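Local coordinates for protein aryl acylamidase (bacterium CSBL00001, PDB 4YJ6) that is an amidase signature enzyme that probably hydrolyses the amide bond of aryl acylamides, at residues Asn46-Ala56 with Ser125-Ser133. Sequence-based numbering, arbitrary orientation.
Sequences NAVVYKAYDEA and SLLLGQTNS
Val49 and Tyr50 both turn their backbone N-H groups to the carbonyl of Gln130. The bond from Val49 N to Gln130 O is nearly straight (2.9 Å, 167° at the hydrogen), whereas that from Tyr50 N is weak at 3.5 Å. Further bonds run from Asn132 N to Ala47 O, from Gln130 N to Tyr50 O and, at 2.9 Å, from Ala52 N to Leu128 O. Two residues opposite one make a classic beta bulge, which shifts the antiparallel register between Val48 and Tyr50. Strand 48-51 is an outer strand of a three-stranded mixed sheet, with 126-131 in the middle and bonded on its other side to strand 80-84.

Gly129 suits its place because a side chain would run into Tyr50 O, to which its CA comes within 3.2 Å, and at these backbone angles would also press on the carbonyl O of Leu128.

Among the side chains, Val49 crosses Asn132 at about a right angle. With CG1 anti to the carbonyl carbon (chi1 -61°), that methyl lies 3.5 Å from Asn132 CB, while CG2 rests 4.0 Å from Gln130 CB. Cutting Val49 back to an alanine removes both methyls and is likely to leave gaps beside Asn132 CB and Gln130 CB. Gln130, extended beyond CG, lays OE1 3.5 Å from Tyr50 CB, ring and amide planes 66° apart; its polar end finds its main partner in Pro94.

Where helix 53-69 begins, the single methyl of Ala56 packs on Leu128 CD1, small enough to let the helix start lie close to the strand, and a water donates to both Glu55 OE2 and Leu127 O. Glu55 OE2 also forms a salt bridge with Lys90, and OE1 a hydrogen bond with Trp93.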
ATOM      1  N   ASN A  46     -10.080 -14.119  -2.000  1.00 15.90           N
ATOM      2  CA  ASN A  46      -9.338 -14.531  -0.816  1.00 17.33           C
ATOM      3  C   ASN A  46      -8.548 -13.348  -0.264  1.00 16.47           C
ATOM      4  O   ASN A  46      -7.368 -13.475   0.061  1.00 14.84           O
ATOM      5  CB  ASN A  46      -8.419 -15.730  -1.119  1.00 18.96           C
ATOM      6  CG  ASN A  46      -7.824 -16.383   0.126  1.00 21.23           C
ATOM      7  OD1 ASN A  46      -8.493 -16.570   1.158  1.00 21.80           O
ATOM      8  ND2 ASN A  46      -6.548 -16.773   0.028  1.00 17.91           N
ATOM      9  N   ALA A  47      -9.237 -12.217  -0.145  1.00 15.35           N
ATOM     10  CA  ALA A  47      -8.624 -10.980   0.349  1.00 15.12           C
ATOM     11  C   ALA A  47      -8.826 -10.798   1.858  1.00 16.60           C
ATOM     12  O   ALA A  47      -8.002 -10.208   2.525  1.00 14.62           O
ATOM     13  CB  ALA A  47      -9.211  -9.772  -0.422  1.00 16.13           C
ATOM     14  N   VAL A  48      -9.932 -11.307   2.394  1.00 14.24           N
ATOM     15  CA  VAL A  48     -10.265 -11.083   3.809  1.00 13.48           C
ATOM     16  C   VAL A  48      -9.732 -12.214   4.671  1.00 16.50           C
ATOM     17  O   VAL A  48      -9.927 -13.385   4.348  1.00 18.63           O
ATOM     18  CB  VAL A  48     -11.803 -10.920   3.970  1.00 14.76           C
ATOM     19  CG1 VAL A  48     -12.199 -10.794   5.458  1.00 15.93           C
ATOM     20  CG2 VAL A  48     -12.293  -9.731   3.164  1.00 16.73           C
ATOM     21  N   VAL A  49      -9.031 -11.877   5.749  1.00 13.93           N
ATOM     22  CA  VAL A  49      -8.497 -12.887   6.639  1.00 14.53           C
ATOM     23  C   VAL A  49      -9.114 -12.842   8.040  1.00 16.48           C
ATOM     24  O   VAL A  49      -8.939 -13.784   8.818  1.00 17.20           O
ATOM     25  CB  VAL A  49      -6.954 -12.803   6.747  1.00 15.41           C
ATOM     26  CG1 VAL A  49      -6.345 -13.034   5.369  1.00 15.55           C
ATOM     27  CG2 VAL A  49      -6.498 -11.442   7.328  1.00 16.27           C
ATOM     28  N   TYR A  50      -9.820 -11.770   8.370  1.00 15.14           N
ATOM     29  CA  TYR A  50     -10.560 -11.696   9.652  1.00 14.30           C
ATOM     30  C   TYR A  50     -11.818 -10.881   9.403  1.00 15.27           C
ATOM     31  O   TYR A  50     -11.758  -9.840   8.730  1.00 13.90           O
ATOM     32  CB  TYR A  50      -9.717 -11.014  10.747  1.00 15.07           C
ATOM     33  CG  TYR A  50     -10.487 -10.790  12.032  1.00 15.39           C
ATOM     34  CD1 TYR A  50     -10.925 -11.873  12.786  1.00 17.69           C
ATOM     35  CD2 TYR A  50     -10.754  -9.491  12.506  1.00 15.55           C
ATOM     36  CE1 TYR A  50     -11.632 -11.685  13.955  1.00 21.33           C
ATOM     37  CE2 TYR A  50     -11.461  -9.299  13.703  1.00 18.03           C
ATOM     38  CZ  TYR A  50     -11.883 -10.410  14.408  1.00 19.68           C
ATOM     39  OH  TYR A  50     -12.581 -10.259  15.590  1.00 23.38           O
ATOM     40  N   LYS A  51     -12.952 -11.336   9.947  1.00 14.88           N
ATOM     41  CA  LYS A  51     -14.204 -10.624   9.791  1.00 15.24           C
ATOM     42  C   LYS A  51     -14.632 -10.142  11.163  1.00 14.31           C
ATOM     43  O   LYS A  51     -14.681 -10.940  12.117  1.00 15.93           O
ATOM     44  CB  LYS A  51     -15.266 -11.554   9.188  1.00 16.59           C
ATOM     45  CG  LYS A  51     -14.908 -11.979   7.770  1.00 17.78           C
ATOM     46  CD  LYS A  51     -15.758 -13.151   7.242  1.00 20.11           C
ATOM     47  CE  LYS A  51     -15.369 -13.464   5.785  1.00 23.67           C
ATOM     48  NZ  LYS A  51     -16.181 -14.587   5.200  1.00 27.25           N
ATOM     49  N   ALA A  52     -14.904  -8.841  11.262  1.00 12.81           N
ATOM     50  CA  ALA A  52     -15.324  -8.214  12.524  1.00 14.26           C
ATOM     51  C   ALA A  52     -16.748  -7.677  12.348  1.00 13.97           C
ATOM     52  O   ALA A  52     -17.054  -6.519  12.669  1.00 15.03           O
ATOM     53  CB  ALA A  52     -14.371  -7.070  12.911  1.00 17.04           C
ATOM     54  N   TYR A  53     -17.619  -8.543  11.872  1.00 13.30           N
ATOM     55  CA  TYR A  53     -18.929  -8.092  11.459  1.00 14.35           C
ATOM     56  C   TYR A  53     -19.734  -7.574  12.648  1.00 12.99           C
ATOM     57  O   TYR A  53     -20.405  -6.541  12.561  1.00 12.88           O
ATOM     58  CB  TYR A  53     -19.674  -9.236  10.781  1.00 13.57           C
ATOM     59  CG  TYR A  53     -19.131  -9.654   9.439  1.00 14.94           C
ATOM     60  CD1 TYR A  53     -18.132  -8.916   8.788  1.00 12.63           C
ATOM     61  CD2 TYR A  53     -19.636 -10.781   8.801  1.00 17.15           C
ATOM     62  CE1 TYR A  53     -17.687  -9.296   7.512  1.00 16.17           C
ATOM     63  CE2 TYR A  53     -19.186 -11.157   7.537  1.00 17.79           C
ATOM     64  CZ  TYR A  53     -18.208 -10.408   6.909  1.00 17.44           C
ATOM     65  OH  TYR A  53     -17.751 -10.781   5.656  1.00 17.55           O
ATOM     66  N   ASP A  54     -19.713  -8.280  13.776  1.00 13.36           N
ATOM     67  CA  ASP A  54     -20.558  -7.801  14.873  1.00 12.64           C
ATOM     68  C   ASP A  54     -20.043  -6.476  15.426  1.00 15.09           C
ATOM     69  O   ASP A  54     -20.826  -5.606  15.799  1.00 14.46           O
ATOM     70  CB  ASP A  54     -20.664  -8.846  16.008  1.00 15.27           C
ATOM     71  CG  ASP A  54     -21.685  -9.930  15.708  1.00 19.08           C
ATOM     72  OD1 ASP A  54     -22.393  -9.841  14.680  1.00 14.15           O
ATOM     73  OD2 ASP A  54     -21.774 -10.879  16.521  1.00 18.77           O
ATOM     74  N   GLU A  55     -18.722  -6.284  15.431  1.00 12.77           N
ATOM     75  CA  GLU A  55     -18.203  -5.027  15.922  1.00 14.69           C
ATOM     76  C   GLU A  55     -18.684  -3.895  15.038  1.00 13.58           C
ATOM     77  O   GLU A  55     -19.052  -2.817  15.527  1.00 13.91           O
ATOM     78  CB  GLU A  55     -16.675  -5.027  15.945  1.00 15.15           C
ATOM     79  CG  GLU A  55     -16.138  -3.786  16.634  1.00 18.27           C
ATOM     80  CD  GLU A  55     -14.635  -3.721  16.671  1.00 22.37           C
ATOM     81  OE1 GLU A  55     -14.039  -4.506  17.445  1.00 21.73           O
ATOM     82  OE2 GLU A  55     -14.062  -2.905  15.915  1.00 23.51           O
ATOM     83  N   ALA A  56     -18.598  -4.117  13.728  1.00 10.69           N
ATOM     84  CA  ALA A  56     -19.055  -3.137  12.784  1.00 12.92           C
ATOM     85  C   ALA A  56     -20.536  -2.859  12.978  1.00 12.60           C
ATOM     86  O   ALA A  56     -20.942  -1.697  12.881  1.00 11.80           O
ATOM     87  CB  ALA A  56     -18.778  -3.579  11.375  1.00 14.05           C
ATOM     88  N   SER A 125     -15.337   6.065  10.154  1.00 10.01           N
ATOM     89  CA  SER A 125     -15.289   4.979   9.206  1.00 10.43           C
ATOM     90  C   SER A 125     -15.536   3.682   9.981  1.00 13.22           C
ATOM     91  O   SER A 125     -15.168   3.562  11.164  1.00 13.42           O
ATOM     92  CB  SER A 125     -13.910   4.993   8.479  1.00 11.64           C
ATOM     93  OG  SER A 125     -13.786   3.890   7.593  1.00 14.25           O
ATOM     94  N   LEU A 126     -16.196   2.727   9.331  1.00 11.55           N
ATOM     95  CA  LEU A 126     -16.584   1.459   9.980  1.00 10.67           C
ATOM     96  C   LEU A 126     -15.632   0.346   9.538  1.00 12.92           C
ATOM     97  O   LEU A 126     -15.566   0.021   8.347  1.00 12.96           O
ATOM     98  CB  LEU A 126     -18.022   1.114   9.564  1.00 12.02           C
ATOM     99  CG  LEU A 126     -19.005   2.171  10.098  1.00 12.51           C
ATOM    100  CD1 LEU A 126     -20.388   2.051   9.406  1.00 16.36           C
ATOM    101  CD2 LEU A 126     -19.121   2.047  11.632  1.00 15.08           C
ATOM    102  N   LEU A 127     -14.907  -0.227  10.490  1.00 12.37           N
ATOM    103  CA  LEU A 127     -13.931  -1.278  10.200  1.00 12.97           C
ATOM    104  C   LEU A 127     -14.595  -2.643  10.175  1.00 14.80           C
ATOM    105  O   LEU A 127     -15.157  -3.100  11.189  1.00 15.34           O
ATOM    106  CB  LEU A 127     -12.829  -1.300  11.255  1.00 14.15           C
ATOM    107  CG  LEU A 127     -12.045  -0.011  11.439  1.00 22.33           C
ATOM    108  CD1 LEU A 127     -11.103  -0.132  12.673  1.00 18.84           C
ATOM    109  CD2 LEU A 127     -11.289   0.232  10.194  1.00 20.97           C
ATOM    110  N   LEU A 128     -14.506  -3.314   9.042  1.00 12.22           N
ATOM    111  CA  LEU A 128     -15.205  -4.592   8.858  1.00 12.48           C
ATOM    112  C   LEU A 128     -14.311  -5.809   9.095  1.00 14.28           C
ATOM    113  O   LEU A 128     -14.811  -6.932   9.141  1.00 14.10           O
ATOM    114  CB  LEU A 128     -15.843  -4.691   7.445  1.00 14.53           C
ATOM    115  CG  LEU A 128     -17.333  -4.293   7.572  1.00 23.07           C
ATOM    116  CD1 LEU A 128     -17.441  -2.781   7.670  1.00 19.78           C
ATOM    117  CD2 LEU A 128     -18.170  -4.813   6.446  1.00 27.84           C
ATOM    118  N   GLY A 129     -13.001  -5.608   9.236  1.00 13.00           N
ATOM    119  CA  GLY A 129     -12.079  -6.739   9.359  1.00 14.27           C
ATOM    120  C   GLY A 129     -10.674  -6.435   8.861  1.00 13.96           C
ATOM    121  O   GLY A 129     -10.295  -5.265   8.796  1.00 11.64           O
ATOM    122  N   GLN A 130      -9.918  -7.486   8.522  1.00 12.73           N
ATOM    123  CA  GLN A 130      -8.512  -7.349   8.091  1.00 11.63           C
ATOM    124  C   GLN A 130      -8.286  -8.037   6.767  1.00 15.58           C
ATOM    125  O   GLN A 130      -8.971  -9.016   6.447  1.00 14.93           O
ATOM    126  CB  GLN A 130      -7.575  -8.012   9.093  1.00 13.96           C
ATOM    127  CG  GLN A 130      -7.678  -7.443  10.507  1.00 13.00           C
ATOM    128  CD  GLN A 130      -6.802  -8.208  11.477  1.00 15.57           C
ATOM    129  OE1 GLN A 130      -6.637  -9.427  11.336  1.00 17.35           O
ATOM    130  NE2 GLN A 130      -6.270  -7.520  12.487  1.00 14.55           N
ATOM    131  N   THR A 131      -7.283  -7.558   6.030  1.00 12.39           N
ATOM    132  CA  THR A 131      -6.933  -8.086   4.729  1.00 13.05           C
ATOM    133  C   THR A 131      -5.597  -8.829   4.723  1.00 13.45           C
ATOM    134  O   THR A 131      -4.719  -8.575   5.549  1.00 13.18           O
ATOM    135  CB  THR A 131      -6.856  -6.931   3.687  1.00 14.08           C
ATOM    136  OG1 THR A 131      -5.970  -5.921   4.189  1.00 12.01           O
ATOM    137  CG2 THR A 131      -8.246  -6.310   3.478  1.00 13.05           C
ATOM    138  N   ASN A 132      -5.437  -9.730   3.745  1.00 13.08           N
ATOM    139  CA  ASN A 132      -4.290 -10.647   3.675  1.00 12.89           C
ATOM    140  C   ASN A 132      -2.977  -9.948   3.287  1.00 12.29           C
ATOM    141  O   ASN A 132      -2.992  -9.005   2.486  1.00 13.17           O
ATOM    142  CB  ASN A 132      -4.595 -11.697   2.598  1.00 13.69           C
ATOM    143  CG  ASN A 132      -3.788 -12.981   2.764  1.00 13.53           C
ATOM    144  OD1 ASN A 132      -3.274 -13.275   3.818  1.00 13.86           O
ATOM    145  ND2 ASN A 132      -3.688 -13.752   1.679  1.00 14.17           N
ATOM    146  N   SER A 133      -1.873 -10.457   3.842  1.00 13.24           N
ATOM    147  CA  SER A 133      -0.504 -10.018   3.533  1.00 15.12           C
ATOM    148  C   SER A 133       0.355 -11.288   3.481  1.00 13.90           C
ATOM    149  O   SER A 133       0.021 -12.279   4.137  1.00 13.07           O
ATOM    150  CB  SER A 133       0.005  -9.069   4.666  1.00 13.98           C
ATOM    151  OG  SER A 133       1.433  -8.833   4.613  1.00 13.68           O
TER
HETATM  152  O   HOH W   1     -15.670  -2.111  13.770  1.00 19.18           O